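Local coordinates for chloramphenicol acetyltransferase (Aliivibrio fischeri, PDB 6PXA), which probably transfers an acetyl group from acetyl-CoA to the 3-hydroxyl of chloramphenicol, and can bind the bile salt taurocholic acid, at residues F36-T41 with I130-M135; V163-G166 with V170-K173; I180-V185 with G206-L211. All coordinates share one frame; numbering follows the deposited sequence.

In the fold
The three contacts follow one another along the chain, from the left-handed beta-helix of the hexapeptide-repeat domain into the C-terminal helices. Interaction 1 links the loop after strand 32-34 to a turn of the beta-helix, its centre about 12 Å from the centre of the chain, with the side chain of Ser132 about 11 Å from bound taurocholic acid. Interaction 2, the hairpin of strands 162-165 and 169-173, has its centre 20 Å from that of interaction 1. Strand 169-173 then leads into helix 177-186 of interaction 3, and the two contacts touch where Lys173 CE packs on Ile180 CD1 at 3.6 Å. Interactions 1 and 3 lie 30 Å apart between centres, yet both meet the second subunit.

Interaction 1: F36-T41 with I130-M135; sequences FYHSKT and IGSEAM
Glu133 OE1 is the polar atom on which this contact turns: His38 NE2 donates a hydrogen bond to it over 3.0 Å, and Arg48 of the second subunit forms a salt bridge with the same oxygen. The histidine bond is bent, with an angle of 137° at the hydrogen. OE1 lies almost in the imidazole plane, at the ring edge, whereas the ring nitrogen comes to the oxygen from above the carboxylate plane. Ring and carboxylate stand nearly perpendicular, 89° apart, and the carboxylate meets the histidine through one oxygen. Part of the glutamate chain also lies close, with Glu133 CG 3.5 Å from His38 NE2.

The backbones stay well separated, 9.4 Å between the CA atoms of His38 and Glu133, and the side chains bridge the gap. Glu133 manages this by running extended beyond CG (chi2 -173°), which carries its carboxylate out from the type II turn of Gly131 to Ala134. Beside the bond, Ser132 OG sits 4.2 Å from His38 CE1, a looser approach.

Second partners fix both groups. His38 ND1 is hydrogen-bonded to Ser81 OG, so the two ring nitrogens are held from different residues and the ring's rotation is set. Glu133 OE2 forms a salt bridge with Arg151; with arginines at both oxygens, the carboxylate is probably kept ionised. This is a histidine-carboxylate hydrogen bond at a subunit interface, joining a loop near the N-terminus to a turn of the left-handed beta-helix built by hexapeptide repeats.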
ATOM      1  N   PHE B  36       7.816  -9.280  10.795  1.00 40.57           N
ATOM      2  CA  PHE B  36       7.737  -8.499  12.026  1.00 44.55           C
ATOM      3  C   PHE B  36       6.848  -7.267  11.884  1.00 39.88           C
ATOM      4  O   PHE B  36       6.042  -6.971  12.771  1.00 40.09           O
ATOM      5  CB  PHE B  36       9.137  -8.066  12.478  1.00 47.59           C
ATOM      6  CG  PHE B  36       9.130  -7.122  13.659  1.00 42.29           C
ATOM      7  CD1 PHE B  36       8.945  -7.602  14.951  1.00 43.31           C
ATOM      8  CD2 PHE B  36       9.300  -5.749  13.482  1.00 45.22           C
ATOM      9  CE1 PHE B  36       8.940  -6.720  16.058  1.00 45.60           C
ATOM     10  CE2 PHE B  36       9.284  -4.877  14.579  1.00 48.18           C
ATOM     11  CZ  PHE B  36       9.098  -5.373  15.867  1.00 46.21           C
ATOM     12  N   TYR B  37       6.996  -6.515  10.801  1.00 34.60           N
ATOM     13  CA  TYR B  37       6.299  -5.235  10.771  1.00 38.63           C
ATOM     14  C   TYR B  37       4.803  -5.370  10.497  1.00 40.73           C
ATOM     15  O   TYR B  37       4.080  -4.379  10.630  1.00 42.15           O
ATOM     16  CB  TYR B  37       6.968  -4.303   9.752  1.00 36.90           C
ATOM     17  CG  TYR B  37       8.230  -3.662  10.336  1.00 43.77           C
ATOM     18  CD1 TYR B  37       8.143  -2.607  11.252  1.00 35.00           C
ATOM     19  CD2 TYR B  37       9.495  -4.150  10.013  1.00 37.41           C
ATOM     20  CE1 TYR B  37       9.316  -2.034  11.815  1.00 38.94           C
ATOM     21  CE2 TYR B  37      10.638  -3.622  10.570  1.00 34.00           C
ATOM     22  CZ  TYR B  37      10.543  -2.557  11.451  1.00 36.93           C
ATOM     23  OH  TYR B  37      11.692  -2.052  11.975  1.00 39.38           O
ATOM     24  N   HIS B  38       4.298  -6.562  10.172  1.00 37.22           N
ATOM     25  CA  HIS B  38       2.859  -6.717  10.003  1.00 36.06           C
ATOM     26  C   HIS B  38       2.234  -7.685  11.002  1.00 40.50           C
ATOM     27  O   HIS B  38       1.082  -8.081  10.820  1.00 42.88           O
ATOM     28  CB  HIS B  38       2.559  -7.090   8.555  1.00 32.39           C
ATOM     29  CG  HIS B  38       2.984  -6.022   7.584  1.00 33.32           C
ATOM     30  ND1 HIS B  38       4.306  -5.793   7.268  1.00 36.27           N
ATOM     31  CD2 HIS B  38       2.270  -5.074   6.929  1.00 34.21           C
ATOM     32  CE1 HIS B  38       4.389  -4.771   6.428  1.00 36.87           C
ATOM     33  NE2 HIS B  38       3.168  -4.302   6.226  1.00 34.60           N
ATOM     34  N   SER B  39       2.973  -8.073  12.044  1.00 37.57           N
ATOM     35  CA  SER B  39       2.457  -8.608  13.309  1.00 37.31           C
ATOM     36  C   SER B  39       2.029 -10.067  13.289  1.00 43.33           C
ATOM     37  O   SER B  39       2.144 -10.742  14.313  1.00 52.69           O
ATOM     38  CB  SER B  39       1.277  -7.775  13.818  1.00 43.16           C
ATOM     39  OG  SER B  39       1.683  -6.438  14.099  1.00 50.65           O
ATOM     40  N   LYS B  40       1.523 -10.567  12.173  1.00 45.91           N
ATOM     41  CA  LYS B  40       0.843 -11.856  12.191  1.00 50.58           C
ATOM     42  C   LYS B  40       1.596 -12.889  11.359  1.00 42.00           C
ATOM     43  O   LYS B  40       2.509 -12.560  10.596  1.00 37.04           O
ATOM     44  CB  LYS B  40      -0.597 -11.682  11.704  1.00 53.95           C
ATOM     45  CG  LYS B  40      -1.509 -10.935  12.682  1.00 53.23           C
ATOM     46  CD  LYS B  40      -2.785 -10.481  11.967  1.00 58.22           C
ATOM     47  CE  LYS B  40      -3.736  -9.716  12.881  1.00 62.89           C
ATOM     48  NZ  LYS B  40      -4.495 -10.631  13.775  1.00 71.52           N
ATOM     49  N   THR B  41       1.206 -14.161  11.514  1.00 39.90           N
ATOM     50  CA  THR B  41       1.859 -15.235  10.778  1.00 42.37           C
ATOM     51  C   THR B  41       1.580 -15.134   9.288  1.00 43.14           C
ATOM     52  O   THR B  41       0.612 -14.503   8.839  1.00 39.63           O
ATOM     53  CB  THR B  41       1.378 -16.617  11.217  1.00 42.57           C
ATOM     54  OG1 THR B  41      -0.001 -16.772  10.844  1.00 43.58           O
ATOM     55  CG2 THR B  41       1.530 -16.844  12.721  1.00 41.70           C
ATOM     56  N   ILE B 130      10.708 -11.496  -2.677  1.00 36.93           N
ATOM     57  CA  ILE B 130       9.466 -10.721  -2.771  1.00 37.31           C
ATOM     58  C   ILE B 130       9.522  -9.619  -1.720  1.00 35.73           C
ATOM     59  O   ILE B 130       9.417  -9.883  -0.514  1.00 36.36           O
ATOM     60  CB  ILE B 130       8.207 -11.594  -2.596  1.00 39.23           C
ATOM     61  CG1 ILE B 130       8.167 -12.708  -3.655  1.00 41.66           C
ATOM     62  CG2 ILE B 130       6.927 -10.737  -2.639  1.00 35.17           C
ATOM     63  CD1 ILE B 130       6.971 -13.604  -3.555  1.00 48.91           C
ATOM     64  N   GLY B 131       9.660  -8.385  -2.182  1.00 34.28           N
ATOM     65  CA  GLY B 131       9.846  -7.260  -1.293  1.00 34.80           C
ATOM     66  C   GLY B 131       8.613  -6.931  -0.472  1.00 35.16           C
ATOM     67  O   GLY B 131       7.503  -7.460  -0.665  1.00 35.89           O
ATOM     68  N   SER B 132       8.820  -5.979   0.443  1.00 31.94           N
ATOM     69  CA  SER B 132       7.834  -5.685   1.470  1.00 39.63           C
ATOM     70  C   SER B 132       6.585  -5.089   0.839  1.00 38.27           C
ATOM     71  O   SER B 132       6.669  -4.233  -0.043  1.00 36.94           O
ATOM     72  CB  SER B 132       8.405  -4.726   2.510  1.00 38.20           C
ATOM     73  OG  SER B 132       7.484  -4.562   3.590  1.00 37.63           O
ATOM     74  N   GLU B 133       5.427  -5.598   1.250  1.00 35.77           N
ATOM     75  CA  GLU B 133       4.130  -5.030   0.883  1.00 33.72           C
ATOM     76  C   GLU B 133       3.845  -5.143  -0.610  1.00 35.69           C
ATOM     77  O   GLU B 133       2.925  -4.483  -1.139  1.00 33.00           O
ATOM     78  CB  GLU B 133       4.038  -3.559   1.370  1.00 30.41           C
ATOM     79  CG  GLU B 133       3.950  -3.485   2.886  1.00 33.52           C
ATOM     80  CD  GLU B 133       3.695  -2.081   3.431  1.00 37.85           C
ATOM     81  OE1 GLU B 133       4.015  -1.889   4.603  1.00 43.26           O
ATOM     82  OE2 GLU B 133       3.170  -1.205   2.713  1.00 37.88           O
ATOM     83  N   ALA B 134       4.559  -6.021  -1.306  1.00 34.40           N
ATOM     84  CA  ALA B 134       4.153  -6.348  -2.655  1.00 34.54           C
ATOM     85  C   ALA B 134       2.840  -7.114  -2.576  1.00 34.17           C
ATOM     86  O   ALA B 134       2.532  -7.754  -1.562  1.00 32.63           O
ATOM     87  CB  ALA B 134       5.225  -7.179  -3.376  1.00 36.19           C
ATOM     88  N   MET B 135       2.022  -6.965  -3.605  1.00 33.75           N
ATOM     89  CA  MET B 135       0.759  -7.683  -3.690  1.00 38.99           C
ATOM     90  C   MET B 135       0.731  -8.516  -4.957  1.00 34.13           C
ATOM     91  O   MET B 135       0.832  -7.969  -6.064  1.00 38.85           O
ATOM     92  CB  MET B 135      -0.431  -6.734  -3.660  1.00 41.78           C
ATOM     93  CG  MET B 135      -1.680  -7.432  -3.153  1.00 46.97           C
ATOM     94  SD  MET B 135      -3.211  -6.510  -3.423  1.00 46.99           S
ATOM     95  CE  MET B 135      -3.430  -5.834  -1.770  1.00 49.51           C
TER

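Interaction 2: V163-G166 with V170-K173; sequences VVVG and VVKK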
ATOM      1  N   VAL B 163      13.390  -8.487 -12.714  1.00 38.12           N
ATOM      2  CA  VAL B 163      13.132  -7.570 -11.605  1.00 35.39           C
ATOM      3  C   VAL B 163      11.924  -6.712 -11.967  1.00 36.28           C
ATOM      4  O   VAL B 163      11.934  -6.017 -12.991  1.00 39.92           O
ATOM      5  CB  VAL B 163      14.355  -6.685 -11.314  1.00 36.56           C
ATOM      6  CG1 VAL B 163      14.116  -5.806 -10.071  1.00 39.62           C
ATOM      7  CG2 VAL B 163      15.592  -7.533 -11.181  1.00 38.08           C
ATOM      8  N   VAL B 164      10.897  -6.728 -11.118  1.00 33.96           N
ATOM      9  CA  VAL B 164       9.608  -6.119 -11.450  1.00 34.72           C
ATOM     10  C   VAL B 164       9.177  -5.240 -10.289  1.00 39.08           C
ATOM     11  O   VAL B 164       9.205  -5.674  -9.132  1.00 40.98           O
ATOM     12  CB  VAL B 164       8.529  -7.176 -11.769  1.00 35.36           C
ATOM     13  CG1 VAL B 164       7.252  -6.528 -12.374  1.00 34.71           C
ATOM     14  CG2 VAL B 164       9.088  -8.245 -12.712  1.00 36.43           C
ATOM     15  N   VAL B 165       8.787  -4.005 -10.596  1.00 39.79           N
ATOM     16  CA  VAL B 165       8.324  -3.055  -9.587  1.00 39.43           C
ATOM     17  C   VAL B 165       6.999  -2.456 -10.045  1.00 40.30           C
ATOM     18  O   VAL B 165       6.618  -2.549 -11.209  1.00 41.02           O
ATOM     19  CB  VAL B 165       9.334  -1.910  -9.316  1.00 34.54           C
ATOM     20  CG1 VAL B 165      10.713  -2.459  -8.972  1.00 37.52           C
ATOM     21  CG2 VAL B 165       9.480  -1.031 -10.555  1.00 39.39           C
ATOM     22  N   GLY B 166       6.325  -1.793  -9.104  1.00 39.13           N
ATOM     23  CA  GLY B 166       5.161  -1.010  -9.467  1.00 42.95           C
ATOM     24  C   GLY B 166       4.117  -1.831 -10.199  1.00 39.60           C
ATOM     25  O   GLY B 166       3.864  -3.006  -9.887  1.00 42.51           O
ATOM     26  N   VAL B 170       8.870  -4.279 -15.587  1.00 45.69           N
ATOM     27  CA  VAL B 170      10.110  -5.042 -15.613  1.00 46.30           C
ATOM     28  C   VAL B 170      11.255  -4.049 -15.818  1.00 38.73           C
ATOM     29  O   VAL B 170      11.397  -3.466 -16.894  1.00 39.08           O
ATOM     30  CB  VAL B 170      10.083  -6.097 -16.725  1.00 49.85           C
ATOM     31  CG1 VAL B 170      11.321  -6.990 -16.656  1.00 51.22           C
ATOM     32  CG2 VAL B 170       8.785  -6.899 -16.656  1.00 46.19           C
ATOM     33  N   VAL B 171      12.097  -3.875 -14.806  1.00 40.45           N
ATOM     34  CA  VAL B 171      13.134  -2.847 -14.900  1.00 49.10           C
ATOM     35  C   VAL B 171      14.474  -3.391 -15.369  1.00 51.13           C
ATOM     36  O   VAL B 171      15.311  -2.603 -15.849  1.00 44.93           O
ATOM     37  CB  VAL B 171      13.322  -2.095 -13.566  1.00 50.17           C
ATOM     38  CG1 VAL B 171      12.000  -1.548 -13.082  1.00 44.54           C
ATOM     39  CG2 VAL B 171      13.946  -3.006 -12.523  1.00 52.87           C
ATOM     40  N   LYS B 172      14.710  -4.694 -15.242  1.00 50.57           N
ATOM     41  CA  LYS B 172      15.916  -5.343 -15.750  1.00 51.61           C
ATOM     42  C   LYS B 172      15.775  -6.844 -15.557  1.00 47.11           C
ATOM     43  O   LYS B 172      14.866  -7.329 -14.873  1.00 43.71           O
ATOM     44  CB  LYS B 172      17.181  -4.867 -15.049  1.00 53.02           C
ATOM     45  CG  LYS B 172      17.181  -5.081 -13.549  1.00 54.12           C
ATOM     46  CD  LYS B 172      18.538  -4.708 -12.958  1.00 62.04           C
ATOM     47  CE  LYS B 172      19.635  -5.571 -13.578  1.00 66.58           C
ATOM     48  NZ  LYS B 172      20.894  -5.577 -12.785  1.00 67.80           N
ATOM     49  N   LYS B 173      16.695  -7.573 -16.178  1.00 51.60           N
ATOM     50  CA  LYS B 173      16.940  -8.979 -15.893  1.00 52.05           C
ATOM     51  C   LYS B 173      18.270  -9.083 -15.154  1.00 51.54           C
ATOM     52  O   LYS B 173      19.207  -8.348 -15.458  1.00 55.79           O
ATOM     53  CB  LYS B 173      16.951  -9.807 -17.185  1.00 56.91           C
ATOM     54  CG  LYS B 173      15.601  -9.783 -17.904  1.00 64.64           C
ATOM     55  CD  LYS B 173      15.461 -10.917 -18.913  1.00 70.81           C
ATOM     56  CE  LYS B 173      14.778 -12.123 -18.291  1.00 70.18           C
ATOM     57  NZ  LYS B 173      14.597 -13.246 -19.266  1.00 74.07           N
TER
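Val163 and Val171 bury the most surface here, with Val170 next, and the backbone bonds between the two strands set how these side chains meet. Val163 uses both of its backbone polar atoms: its N donates to Lys172 O over 2.9 Å, and its O accepts from Val171 N at 2.8 Å. The same carbonyl oxygen also receives a CA-H...O contact from Val170 CA, 3.3 Å away. Val163 thus faces two residues, Val171 and Lys172, which is consistent with a classic beta bulge and explains why it meets both side chains. The strand segments run antiparallel at 166°, their axes 4.7 Å apart at the closest.

Val171 presents a different methyl to each of two valines. Its CG2, placed between the backbone N and the carbonyl carbon, lies 3.7 Å from Val163 CG1. The other branch, CG1, reaches Val165 CG2 at 3.6 Å, where the two side chains cross at about a right angle. Val163 uses its second methyl, CG2, to meet Lys172 CG at 3.8 Å, the two side chains lying alongside before the lysine chain bends at chi3.

Val170 lies on the face opposite that of Val163 and Lys172, together with Val164, its partner in a non-hydrogen-bonded pair. There Val170 CG2 comes to 4.2 Å from Val164 CG2. Backbone bonds of Val164 to Ile147 and Gly149 tie the hairpin to the beta-helix. Side chain meets side chain through hydrocarbon groups alone, so the pairing is probably set by the two main-chain bonds of Val163, the apolar contacts adding no polar specificity at this largely exposed edge.

Interaction 3: I180-V185 with G206-L211; sequences IQTLLV and GHIEEL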
ATOM      1  N   ILE B 180      21.124 -16.838 -17.714  1.00 55.51           N
ATOM      2  CA  ILE B 180      19.803 -17.216 -17.219  1.00 51.63           C
ATOM      3  C   ILE B 180      19.454 -18.623 -17.679  1.00 55.84           C
ATOM      4  O   ILE B 180      19.045 -19.475 -16.881  1.00 60.44           O
ATOM      5  CB  ILE B 180      18.739 -16.209 -17.685  1.00 50.29           C
ATOM      6  CG1 ILE B 180      18.929 -14.852 -17.016  1.00 45.59           C
ATOM      7  CG2 ILE B 180      17.333 -16.734 -17.397  1.00 51.01           C
ATOM      8  CD1 ILE B 180      17.798 -13.895 -17.321  1.00 49.21           C
ATOM      9  N   GLN B 181      19.591 -18.878 -18.982  1.00 55.69           N
ATOM     10  CA  GLN B 181      19.275 -20.198 -19.515  1.00 63.60           C
ATOM     11  C   GLN B 181      20.086 -21.276 -18.813  1.00 65.64           C
ATOM     12  O   GLN B 181      19.590 -22.383 -18.579  1.00 64.78           O
ATOM     13  CB  GLN B 181      19.536 -20.230 -21.019  1.00 69.50           C
ATOM     14  CG  GLN B 181      18.304 -20.529 -21.843  1.00 77.21           C
ATOM     15  CD  GLN B 181      18.602 -21.494 -22.975  1.00 90.24           C
ATOM     16  OE1 GLN B 181      18.226 -22.667 -22.922  1.00 95.58           O
ATOM     17  NE2 GLN B 181      19.289 -21.008 -24.004  1.00 94.13           N
ATOM     18  N   THR B 182      21.331 -20.955 -18.459  1.00 66.40           N
ATOM     19  CA  THR B 182      22.197 -21.912 -17.783  1.00 68.40           C
ATOM     20  C   THR B 182      21.663 -22.248 -16.397  1.00 65.35           C
ATOM     21  O   THR B 182      21.536 -23.424 -16.031  1.00 66.88           O
ATOM     22  CB  THR B 182      23.616 -21.347 -17.706  1.00 61.72           C
ATOM     23  OG1 THR B 182      24.207 -21.401 -19.009  1.00 64.30           O
ATOM     24  CG2 THR B 182      24.464 -22.140 -16.730  1.00 61.16           C
ATOM     25  N   LEU B 183      21.317 -21.222 -15.618  1.00 54.89           N
ATOM     26  CA  LEU B 183      20.782 -21.458 -14.283  1.00 47.42           C
ATOM     27  C   LEU B 183      19.493 -22.274 -14.330  1.00 52.57           C
ATOM     28  O   LEU B 183      19.192 -23.014 -13.386  1.00 55.29           O
ATOM     29  CB  LEU B 183      20.556 -20.109 -13.577  1.00 44.30           C
ATOM     30  CG  LEU B 183      21.815 -19.266 -13.335  1.00 49.25           C
ATOM     31  CD1 LEU B 183      21.479 -17.894 -12.663  1.00 44.00           C
ATOM     32  CD2 LEU B 183      22.782 -20.034 -12.477  1.00 46.46           C
ATOM     33  N   LEU B 184      18.736 -22.177 -15.425  1.00 52.05           N
ATOM     34  CA  LEU B 184      17.466 -22.882 -15.518  1.00 54.94           C
ATOM     35  C   LEU B 184      17.643 -24.356 -15.861  1.00 59.96           C
ATOM     36  O   LEU B 184      16.719 -25.143 -15.646  1.00 60.17           O
ATOM     37  CB  LEU B 184      16.556 -22.206 -16.547  1.00 52.04           C
ATOM     38  CG  LEU B 184      16.133 -20.777 -16.144  1.00 50.81           C
ATOM     39  CD1 LEU B 184      15.142 -20.183 -17.132  1.00 50.30           C
ATOM     40  CD2 LEU B 184      15.538 -20.790 -14.760  1.00 49.01           C
ATOM     41  N   VAL B 185      18.805 -24.746 -16.375  1.00 66.70           N
ATOM     42  CA  VAL B 185      19.097 -26.154 -16.632  1.00 63.30           C
ATOM     43  C   VAL B 185      19.691 -26.834 -15.403  1.00 64.48           C
ATOM     44  O   VAL B 185      19.299 -27.951 -15.049  1.00 60.74           O
ATOM     45  CB  VAL B 185      20.034 -26.285 -17.853  1.00 63.35           C
ATOM     46  CG1 VAL B 185      20.571 -27.709 -17.966  1.00 66.56           C
ATOM     47  CG2 VAL B 185      19.307 -25.889 -19.133  1.00 64.36           C
ATOM     48  N   GLY B 206      28.797 -13.839  -8.399  1.00 57.83           N
ATOM     49  CA  GLY B 206      28.171 -13.739  -9.700  1.00 57.24           C
ATOM     50  C   GLY B 206      28.685 -14.734 -10.717  1.00 58.54           C
ATOM     51  O   GLY B 206      28.290 -14.659 -11.886  1.00 62.76           O
ATOM     52  N   HIS B 207      29.532 -15.679 -10.307  1.00 59.67           N
ATOM     53  CA  HIS B 207      30.231 -16.564 -11.241  1.00 63.77           C
ATOM     54  C   HIS B 207      29.347 -17.750 -11.590  1.00 63.04           C
ATOM     55  O   HIS B 207      29.534 -18.873 -11.114  1.00 70.89           O
ATOM     56  CB  HIS B 207      31.560 -17.015 -10.654  1.00 76.43           C
ATOM     57  CG  HIS B 207      32.544 -15.904 -10.509  1.00 86.19           C
ATOM     58  ND1 HIS B 207      33.190 -15.339 -11.587  1.00 92.01           N
ATOM     59  CD2 HIS B 207      32.970 -15.226  -9.417  1.00 92.36           C
ATOM     60  CE1 HIS B 207      33.986 -14.374 -11.164  1.00 97.31           C
ATOM     61  NE2 HIS B 207      33.871 -14.285  -9.851  1.00 95.56           N
ATOM     62  N   ILE B 208      28.379 -17.492 -12.472  1.00 57.04           N
ATOM     63  CA  ILE B 208      27.480 -18.550 -12.942  1.00 53.12           C
ATOM     64  C   ILE B 208      28.256 -19.654 -13.658  1.00 59.18           C
ATOM     65  O   ILE B 208      27.933 -20.843 -13.524  1.00 53.74           O
ATOM     66  CB  ILE B 208      26.388 -17.944 -13.844  1.00 52.76           C
ATOM     67  CG1 ILE B 208      25.440 -17.080 -13.000  1.00 51.72           C
ATOM     68  CG2 ILE B 208      25.642 -19.024 -14.615  1.00 50.69           C
ATOM     69  CD1 ILE B 208      24.493 -16.259 -13.814  1.00 53.90           C
ATOM     70  N   GLU B 209      29.294 -19.286 -14.420  1.00 65.05           N
ATOM     71  CA  GLU B 209      30.037 -20.278 -15.195  1.00 64.26           C
ATOM     72  C   GLU B 209      30.811 -21.234 -14.295  1.00 64.25           C
ATOM     73  O   GLU B 209      30.915 -22.429 -14.599  1.00 67.28           O
ATOM     74  CB  GLU B 209      30.976 -19.584 -16.175  1.00 68.10           C
ATOM     75  CG  GLU B 209      30.255 -18.884 -17.299  1.00 75.18           C
ATOM     76  CD  GLU B 209      31.205 -18.377 -18.358  1.00 90.17           C
ATOM     77  OE1 GLU B 209      32.435 -18.486 -18.158  1.00 96.32           O
ATOM     78  OE2 GLU B 209      30.727 -17.875 -19.394  1.00 96.18           O
ATOM     79  N   GLU B 210      31.375 -20.727 -13.194  1.00 58.39           N
ATOM     80  CA  GLU B 210      31.917 -21.614 -12.169  1.00 63.36           C
ATOM     81  C   GLU B 210      30.840 -22.562 -11.658  1.00 63.93           C
ATOM     82  O   GLU B 210      31.060 -23.774 -11.538  1.00 62.82           O
ATOM     83  CB  GLU B 210      32.498 -20.805 -11.008  1.00 68.73           C
ATOM     84  CG  GLU B 210      33.923 -20.346 -11.165  1.00 75.62           C
ATOM     85  CD  GLU B 210      34.453 -19.681  -9.896  1.00 83.06           C
ATOM     86  OE1 GLU B 210      34.344 -18.442  -9.764  1.00 83.07           O
ATOM     87  OE2 GLU B 210      34.976 -20.403  -9.023  1.00 86.43           O
ATOM     88  N   LEU B 211      29.656 -22.027 -11.363  1.00 63.65           N
ATOM     89  CA  LEU B 211      28.571 -22.887 -10.911  1.00 63.93           C
ATOM     90  C   LEU B 211      28.261 -23.968 -11.944  1.00 63.70           C
ATOM     91  O   LEU B 211      28.057 -25.138 -11.590  1.00 52.77           O
ATOM     92  CB  LEU B 211      27.330 -22.047 -10.609  1.00 47.98           C
ATOM     93  CG  LEU B 211      26.280 -22.807  -9.797  1.00 52.21           C
ATOM     94  CD1 LEU B 211      26.812 -23.104  -8.413  1.00 48.84           C
ATOM     95  CD2 LEU B 211      24.943 -22.060  -9.705  1.00 50.28           C
TER
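Two helices of the C-terminal region, 177-186 and 208-219, pack here through aliphatic side chains, beyond the strands of the left-handed beta-helix. Ile208, in the first turn of its helix, does most of the touching, against Leu183. The two side chains cross at about a right angle, and each branch of the leucine finds a different part of the isoleucine. Leu183 CD1 meets the far methyl, Ile208 CD1, at 3.6 Å, while Leu183 CD2 lies 3.7 Å from the branch methyl, Ile208 CG2. With CD1 anti to CA (chi2 170°), the isoleucine holds that methyl out from its own backbone, where Leu183 CD1 meets it.

Ile208 CG2 also touches Thr182, whose CG2 stands 3.9 Å from it. The threonine hydroxyl is engaged within its own helix, OG1 being hydrogen-bonded to the backbone O of Asn178, while the methyl faces Ile208. No hydrogen bond crosses between the two segments, and the nearest CA atoms, those of Leu183 and Ile208, are 7.4 Å apart.

Further residues enclose this small apolar cluster. Tyr161 packs on Leu183, Phe175 on Ile208, and Ile98 of the second subunit on both Ile208 and Leu211, so helix 208-219 also packs against the second subunit. Glu210, which binds magnesium in a crystal structure of this protein, is not among the residues that meet helix 177-186, and no magnesium is bound to this chain in the model. One turn on from Ile208, Leu211 closes the contact by bringing its CD2 to 4.1 Å from Leu183 CD2.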